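PDB 3KE6: protein Rv1364c/MT1410 from Mycobacterium tuberculosis, which probably acts as a multidomain regulator of an anti-sigma-factor pathway, joining a manganese-binding PP2C-type phosphatase domain to a serine-kinase-like ATPase domain. Local coordinates for residues Leu61-Val73 / Gly116-Phe129. Sequence-based numbering, arbitrary orientation.
Sequences LGDRLVLVVGDVV and GSKSATMCVGSLDF. With MN (manganese (II) ion), chain E; MN (manganese (II) ion), chain F.
The two-manganese site of the phosphatase domain lies at one end of this antiparallel strand pair, where Asp-71, the last residue of strand 64-71, is held to Thr-121 by a pair of backbone bonds, Asp-71 N to Thr-121 O (2.8 Å) and Thr-121 N to Asp-71 O (2.9 Å). With the backbone fixed, the Asp-71 carboxylate, its CG anti to the backbone N (chi1 -165°), leads away from strand 121-128 and bridges the metals: OD1 binds one manganese at 2.2 Å and OD2 the other at 1.9 Å. Val-72 lends its carbonyl O to the first ion, while Asp-188 and Asp-247 complete the protein ligands of the second. Thr-121, whose OG1 is hydrogen-bonded to His-141, lies beside the Asp-71 CB.

These are the second and third strands of a five-stranded antiparallel sheet, part of the PP2C-like SpoIIE fold, and three more pairs of backbone bonds join Leu-65 to Leu-127, Leu-67 to Gly-125 and Val-69 to Cys-123. Beta-branched valines suit extended strands, and Val-66, Val-68 and Val-124 are buried on one face; Val-66 CG1 meets Val-124 CG1 at 4.0 Å, and helix 77-95 packs on Val-68 and Met-122. Gly-70, with no CB, leaves room for the Met-122 side chain. Leu-67 and Leu-127 face strand 249-256 instead.

At the far end the Phe-129 ring packs against the 61-63 turn, which links strands 54-60 and 64-71, and against the start of strand 64-71: Arg-64 CA lies over one face, Gly-62 O approaches its edge in plane, 3.3 Å from CE1, and Leu-65 CB touches CZ at 3.7 Å.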
ATOM      1  N   LEU A  61      -8.768  -3.572  -1.042  1.00 53.01           N
ATOM      2  CA  LEU A  61     -10.148  -3.868  -1.456  1.00 52.95           C
ATOM      3  C   LEU A  61     -11.085  -4.282  -0.311  1.00 53.42           C
ATOM      4  O   LEU A  61     -12.049  -5.000  -0.545  1.00 54.12           O
ATOM      5  CB  LEU A  61     -10.140  -4.983  -2.493  1.00 52.55           C
ATOM      6  CG  LEU A  61      -9.234  -4.778  -3.707  1.00 52.56           C
ATOM      7  CD1 LEU A  61      -9.106  -6.069  -4.470  1.00 51.15           C
ATOM      8  CD2 LEU A  61      -9.761  -3.677  -4.609  1.00 50.07           C
ATOM      9  N   GLY A  62     -10.813  -3.846   0.916  1.00 53.29           N
ATOM     10  CA  GLY A  62     -11.764  -4.033   2.021  1.00 53.21           C
ATOM     11  C   GLY A  62     -11.486  -5.257   2.869  1.00 53.15           C
ATOM     12  O   GLY A  62     -10.883  -5.167   3.934  1.00 52.57           O
ATOM     13  N   ASP A  63     -11.941  -6.408   2.391  1.00 53.55           N
ATOM     14  CA  ASP A  63     -11.686  -7.678   3.075  1.00 53.76           C
ATOM     15  C   ASP A  63     -10.334  -8.275   2.680  1.00 53.66           C
ATOM     16  O   ASP A  63      -9.928  -9.295   3.247  1.00 54.38           O
ATOM     17  CB  ASP A  63     -12.813  -8.689   2.801  1.00 54.16           C
ATOM     18  CG  ASP A  63     -12.962  -9.031   1.315  1.00 59.03           C
ATOM     19  OD1 ASP A  63     -12.449  -8.259   0.472  1.00 69.24           O
ATOM     20  OD2 ASP A  63     -13.602 -10.062   0.989  1.00 64.08           O
ATOM     21  N   ARG A  64      -9.633  -7.653   1.730  1.00 52.83           N
ATOM     22  CA  ARG A  64      -8.336  -8.169   1.302  1.00 52.65           C
ATOM     23  C   ARG A  64      -7.429  -7.100   0.698  1.00 52.02           C
ATOM     24  O   ARG A  64      -7.892  -6.019   0.308  1.00 51.72           O
ATOM     25  CB  ARG A  64      -8.533  -9.319   0.287  1.00 52.56           C
ATOM     26  CG  ARG A  64      -9.167  -8.885  -1.038  1.00 52.78           C
ATOM     27  CD  ARG A  64      -9.954  -9.990  -1.708  1.00 53.92           C
ATOM     28  NE  ARG A  64      -9.740 -10.010  -3.161  1.00 60.29           N
ATOM     29  CZ  ARG A  64     -10.481  -9.371  -4.071  1.00 62.63           C
ATOM     30  NH1 ARG A  64     -10.160  -9.479  -5.374  1.00 62.11           N
ATOM     31  NH2 ARG A  64     -11.533  -8.632  -3.704  1.00 60.33           N
ATOM     32  N   LEU A  65      -6.138  -7.439   0.643  1.00 51.17           N
ATOM     33  CA  LEU A  65      -5.083  -6.638   0.018  1.00 50.68           C
ATOM     34  C   LEU A  65      -4.479  -7.419  -1.171  1.00 50.01           C
ATOM     35  O   LEU A  65      -4.006  -8.551  -1.004  1.00 49.14           O
ATOM     36  CB  LEU A  65      -3.973  -6.315   1.036  1.00 49.72           C
ATOM     37  CG  LEU A  65      -2.849  -5.402   0.505  1.00 51.21           C
ATOM     38  CD1 LEU A  65      -3.397  -4.075  -0.043  1.00 47.13           C
ATOM     39  CD2 LEU A  65      -1.818  -5.129   1.557  1.00 50.45           C
ATOM     40  N   VAL A  66      -4.475  -6.805  -2.350  1.00 49.83           N
ATOM     41  CA  VAL A  66      -3.917  -7.441  -3.550  1.00 50.31           C
ATOM     42  C   VAL A  66      -2.619  -6.745  -4.007  1.00 50.43           C
ATOM     43  O   VAL A  66      -2.585  -5.524  -4.226  1.00 50.98           O
ATOM     44  CB  VAL A  66      -4.940  -7.499  -4.712  1.00 50.50           C
ATOM     45  CG1 VAL A  66      -4.305  -8.153  -5.914  1.00 52.24           C
ATOM     46  CG2 VAL A  66      -6.215  -8.267  -4.307  1.00 47.25           C
ATOM     47  N   LEU A  67      -1.552  -7.534  -4.104  1.00 50.08           N
ATOM     48  CA  LEU A  67      -0.222  -7.044  -4.448  1.00 49.99           C
ATOM     49  C   LEU A  67       0.155  -7.488  -5.854  1.00 50.17           C
ATOM     50  O   LEU A  67      -0.170  -8.600  -6.269  1.00 49.18           O
ATOM     51  CB  LEU A  67       0.809  -7.589  -3.460  1.00 49.33           C
ATOM     52  CG  LEU A  67       0.636  -7.108  -2.025  1.00 49.14           C
ATOM     53  CD1 LEU A  67       1.735  -7.665  -1.145  1.00 42.75           C
ATOM     54  CD2 LEU A  67       0.567  -5.547  -1.956  1.00 44.37           C
ATOM     55  N   VAL A  68       0.857  -6.625  -6.581  1.00 50.74           N
ATOM     56  CA  VAL A  68       1.222  -6.927  -7.962  1.00 51.34           C
ATOM     57  C   VAL A  68       2.617  -6.455  -8.232  1.00 51.76           C
ATOM     58  O   VAL A  68       2.950  -5.323  -7.930  1.00 51.17           O
ATOM     59  CB  VAL A  68       0.280  -6.197  -8.989  1.00 52.07           C
ATOM     60  CG1 VAL A  68       0.781  -6.387 -10.445  1.00 49.60           C
ATOM     61  CG2 VAL A  68      -1.172  -6.669  -8.830  1.00 52.00           C
ATOM     62  N   VAL A  69       3.419  -7.324  -8.825  1.00 52.80           N
ATOM     63  CA  VAL A  69       4.675  -6.920  -9.444  1.00 54.15           C
ATOM     64  C   VAL A  69       4.718  -7.550 -10.837  1.00 54.70           C
ATOM     65  O   VAL A  69       4.323  -8.694 -11.009  1.00 54.71           O
ATOM     66  CB  VAL A  69       5.895  -7.335  -8.577  1.00 54.21           C
ATOM     67  CG1 VAL A  69       7.111  -7.492  -9.417  1.00 54.03           C
ATOM     68  CG2 VAL A  69       6.151  -6.297  -7.482  1.00 52.57           C
ATOM     69  N   GLY A  70       5.165  -6.787 -11.833  1.00 55.73           N
ATOM     70  CA  GLY A  70       5.253  -7.279 -13.206  1.00 56.10           C
ATOM     71  C   GLY A  70       6.460  -6.776 -13.971  1.00 56.52           C
ATOM     72  O   GLY A  70       6.982  -5.715 -13.654  1.00 56.32           O
ATOM     73  N   ASP A  71       6.887  -7.545 -14.984  1.00 57.35           N
ATOM     74  CA  ASP A  71       8.078  -7.237 -15.805  1.00 58.00           C
ATOM     75  C   ASP A  71       7.772  -7.490 -17.297  1.00 58.45           C
ATOM     76  O   ASP A  71       7.466  -8.614 -17.699  1.00 58.27           O
ATOM     77  CB  ASP A  71       9.320  -8.052 -15.349  1.00 57.05           C
ATOM     78  CG  ASP A  71      10.632  -7.499 -15.915  1.00 57.06           C
ATOM     79  OD1 ASP A  71      10.550  -6.553 -16.718  1.00 58.83           O
ATOM     80  OD2 ASP A  71      11.756  -7.987 -15.585  1.00 62.31           O
ATOM     81  N   VAL A  72       7.860  -6.434 -18.101  1.00 59.30           N
ATOM     82  CA  VAL A  72       7.648  -6.501 -19.543  1.00 60.40           C
ATOM     83  C   VAL A  72       9.017  -6.559 -20.230  1.00 61.81           C
ATOM     84  O   VAL A  72       9.937  -5.866 -19.816  1.00 64.15           O
ATOM     85  CB  VAL A  72       6.845  -5.255 -20.027  1.00 60.00           C
ATOM     86  CG1 VAL A  72       6.851  -5.145 -21.521  1.00 59.14           C
ATOM     87  CG2 VAL A  72       5.426  -5.312 -19.520  1.00 58.75           C
ATOM     88  N   VAL A  73       9.149  -7.367 -21.281  1.00 62.70           N
ATOM     89  CA  VAL A  73      10.458  -7.568 -21.934  1.00 63.28           C
ATOM     90  C   VAL A  73      10.976  -6.305 -22.636  1.00 64.15           C
ATOM     91  O   VAL A  73      10.215  -5.613 -23.311  1.00 64.19           O
ATOM     92  CB  VAL A  73      10.448  -8.749 -22.970  1.00 63.27           C
ATOM     93  CG1 VAL A  73      10.228 -10.085 -22.272  1.00 62.71           C
ATOM     94  CG2 VAL A  73       9.396  -8.538 -24.048  1.00 63.38           C
ATOM     95  N   GLY A 116       3.816  -6.758 -28.041  1.00 51.09           N
ATOM     96  CA  GLY A 116       4.932  -6.694 -27.095  1.00 51.25           C
ATOM     97  C   GLY A 116       4.612  -7.221 -25.706  1.00 51.33           C
ATOM     98  O   GLY A 116       5.494  -7.313 -24.849  1.00 51.41           O
ATOM     99  N   SER A 117       3.352  -7.575 -25.471  1.00 51.64           N
ATOM    100  CA  SER A 117       2.919  -8.040 -24.152  1.00 51.85           C
ATOM    101  C   SER A 117       3.174  -9.522 -23.918  1.00 52.03           C
ATOM    102  O   SER A 117       3.074  -9.979 -22.783  1.00 52.34           O
ATOM    103  CB  SER A 117       1.429  -7.745 -23.934  1.00 52.00           C
ATOM    104  OG  SER A 117       0.626  -8.322 -24.948  1.00 50.80           O
ATOM    105  N   LYS A 118       3.474 -10.269 -24.981  1.00 52.17           N
ATOM    106  CA  LYS A 118       3.736 -11.692 -24.859  1.00 52.38           C
ATOM    107  C   LYS A 118       5.018 -11.890 -24.068  1.00 52.63           C
ATOM    108  O   LYS A 118       6.032 -11.229 -24.326  1.00 52.44           O
ATOM    109  CB  LYS A 118       3.865 -12.371 -26.231  1.00 52.61           C
ATOM    110  CG  LYS A 118       3.933 -13.915 -26.163  1.00 52.18           C
ATOM    111  CD  LYS A 118       3.448 -14.570 -27.463  1.00 52.82           C
ATOM    112  CE  LYS A 118       3.224 -16.099 -27.342  1.00 53.99           C
ATOM    113  NZ  LYS A 118       1.836 -16.509 -26.873  1.00 49.99           N
ATOM    114  N   SER A 119       4.945 -12.798 -23.096  1.00 52.62           N
ATOM    115  CA  SER A 119       6.063 -13.145 -22.231  1.00 52.69           C
ATOM    116  C   SER A 119       6.334 -12.094 -21.144  1.00 53.05           C
ATOM    117  O   SER A 119       7.280 -12.237 -20.360  1.00 53.05           O
ATOM    118  CB  SER A 119       7.317 -13.445 -23.045  1.00 52.62           C
ATOM    119  OG  SER A 119       7.030 -14.431 -24.029  1.00 53.70           O
ATOM    120  N   ALA A 120       5.501 -11.056 -21.070  1.00 52.97           N
ATOM    121  CA  ALA A 120       5.423 -10.288 -19.838  1.00 53.33           C
ATOM    122  C   ALA A 120       5.217 -11.293 -18.712  1.00 53.52           C
ATOM    123  O   ALA A 120       4.476 -12.269 -18.890  1.00 53.85           O
ATOM    124  CB  ALA A 120       4.265  -9.315 -19.878  1.00 53.14           C
ATOM    125  N   THR A 121       5.884 -11.071 -17.580  1.00 53.66           N
ATOM    126  CA  THR A 121       5.708 -11.913 -16.388  1.00 53.99           C
ATOM    127  C   THR A 121       5.153 -11.118 -15.188  1.00 54.22           C
ATOM    128  O   THR A 121       5.375  -9.905 -15.047  1.00 53.53           O
ATOM    129  CB  THR A 121       7.016 -12.555 -15.972  1.00 53.94           C
ATOM    130  OG1 THR A 121       7.778 -11.604 -15.222  1.00 56.33           O
ATOM    131  CG2 THR A 121       7.796 -12.998 -17.189  1.00 53.00           C
ATOM    132  N   MET A 122       4.422 -11.818 -14.328  1.00 54.55           N
ATOM    133  CA  MET A 122       3.743 -11.188 -13.206  1.00 54.73           C
ATOM    134  C   MET A 122       3.734 -12.075 -12.000  1.00 54.27           C
ATOM    135  O   MET A 122       3.705 -13.287 -12.095  1.00 54.20           O
ATOM    136  CB  MET A 122       2.287 -10.887 -13.547  1.00 54.59           C
ATOM    137  CG  MET A 122       2.096  -9.781 -14.546  1.00 56.04           C
ATOM    138  SD  MET A 122       0.488  -9.939 -15.317  1.00 56.37           S
ATOM    139  CE  MET A 122      -0.489  -8.849 -14.288  1.00 58.42           C
ATOM    140  N   CYS A 123       3.718 -11.435 -10.851  1.00 54.56           N
ATOM    141  CA  CYS A 123       3.472 -12.113  -9.613  1.00 53.98           C
ATOM    142  C   CYS A 123       2.373 -11.347  -8.845  1.00 53.38           C
ATOM    143  O   CYS A 123       2.545 -10.189  -8.487  1.00 52.63           O
ATOM    144  CB  CYS A 123       4.781 -12.192  -8.852  1.00 54.05           C
ATOM    145  SG  CYS A 123       4.657 -12.978  -7.300  1.00 56.23           S
ATOM    146  N   VAL A 124       1.235 -12.006  -8.648  1.00 52.95           N
ATOM    147  CA  VAL A 124       0.082 -11.420  -7.992  1.00 52.71           C
ATOM    148  C   VAL A 124      -0.272 -12.200  -6.735  1.00 52.61           C
ATOM    149  O   VAL A 124      -0.283 -13.421  -6.752  1.00 52.09           O
ATOM    150  CB  VAL A 124      -1.143 -11.459  -8.906  1.00 52.64           C
ATOM    151  CG1 VAL A 124      -2.338 -10.768  -8.226  1.00 51.58           C
ATOM    152  CG2 VAL A 124      -0.820 -10.822 -10.255  1.00 52.05           C
ATOM    153  N   GLY A 125      -0.588 -11.486  -5.656  1.00 52.84           N
ATOM    154  CA  GLY A 125      -1.020 -12.113  -4.411  1.00 53.10           C
ATOM    155  C   GLY A 125      -2.164 -11.391  -3.713  1.00 53.52           C
ATOM    156  O   GLY A 125      -2.326 -10.170  -3.831  1.00 53.43           O
ATOM    157  N   SER A 126      -2.964 -12.158  -2.975  1.00 53.91           N
ATOM    158  CA  SER A 126      -4.108 -11.622  -2.264  1.00 53.72           C
ATOM    159  C   SER A 126      -4.074 -12.057  -0.807  1.00 54.03           C
ATOM    160  O   SER A 126      -4.095 -13.243  -0.511  1.00 54.14           O
ATOM    161  CB  SER A 126      -5.403 -12.084  -2.914  1.00 53.81           C
ATOM    162  OG  SER A 126      -6.472 -11.230  -2.541  1.00 53.30           O
ATOM    163  N   LEU A 127      -4.035 -11.079   0.094  1.00 54.24           N
ATOM    164  CA  LEU A 127      -4.022 -11.334   1.520  1.00 53.81           C
ATOM    165  C   LEU A 127      -5.428 -11.252   2.067  1.00 53.64           C
ATOM    166  O   LEU A 127      -6.087 -10.242   1.881  1.00 53.72           O
ATOM    167  CB  LEU A 127      -3.170 -10.272   2.214  1.00 54.27           C
ATOM    168  CG  LEU A 127      -3.069 -10.326   3.748  1.00 54.92           C
ATOM    169  CD1 LEU A 127      -2.446 -11.671   4.262  1.00 50.13           C
ATOM    170  CD2 LEU A 127      -2.291  -9.127   4.250  1.00 52.95           C
ATOM    171  N   ASP A 128      -5.882 -12.302   2.747  1.00 53.58           N
ATOM    172  CA  ASP A 128      -7.112 -12.231   3.540  1.00 53.41           C
ATOM    173  C   ASP A 128      -6.787 -11.683   4.942  1.00 53.05           C
ATOM    174  O   ASP A 128      -6.070 -12.323   5.712  1.00 52.60           O
ATOM    175  CB  ASP A 128      -7.773 -13.609   3.657  1.00 53.21           C
ATOM    176  CG  ASP A 128      -9.059 -13.575   4.478  1.00 54.04           C
ATOM    177  OD1 ASP A 128     -10.126 -13.273   3.908  1.00 57.25           O
ATOM    178  OD2 ASP A 128      -9.012 -13.857   5.695  1.00 59.23           O
ATOM    179  N   PHE A 129      -7.328 -10.510   5.266  1.00 52.96           N
ATOM    180  CA  PHE A 129      -7.056  -9.866   6.555  1.00 53.30           C
ATOM    181  C   PHE A 129      -7.472 -10.700   7.764  1.00 53.32           C
ATOM    182  O   PHE A 129      -6.786 -10.672   8.772  1.00 53.17           O
ATOM    183  CB  PHE A 129      -7.721  -8.476   6.665  1.00 52.79           C
ATOM    184  CG  PHE A 129      -7.236  -7.480   5.660  1.00 51.89           C
ATOM    185  CD1 PHE A 129      -8.133  -6.670   4.985  1.00 53.73           C
ATOM    186  CD2 PHE A 129      -5.881  -7.345   5.375  1.00 52.11           C
ATOM    187  CE1 PHE A 129      -7.679  -5.735   4.050  1.00 51.39           C
ATOM    188  CE2 PHE A 129      -5.437  -6.427   4.433  1.00 49.76           C
ATOM    189  CZ  PHE A 129      -6.336  -5.621   3.785  1.00 47.66           C
TER
HETATM  190 MN    MN E 541      11.686  -6.345 -18.592  1.00 69.29          MN
HETATM  191 MN    MN F   2      13.625  -7.748 -16.065  1.00 73.68          MN
HETATM  192  O   HOH W   1      13.719  -6.306 -17.743  1.00 70.76           O
HETATM  193  O   HOH W   2      12.931  -7.601 -19.926  1.00 70.39           O
HETATM  194  O   HOH W   3      12.005  -4.477 -19.712  1.00 67.59           O
HETATM  195  O   HOH W   4      13.365  -6.065 -14.648  1.00 72.84           O
HETATM  196  O   HOH W   5      14.428  -9.311 -17.398  1.00 73.09           O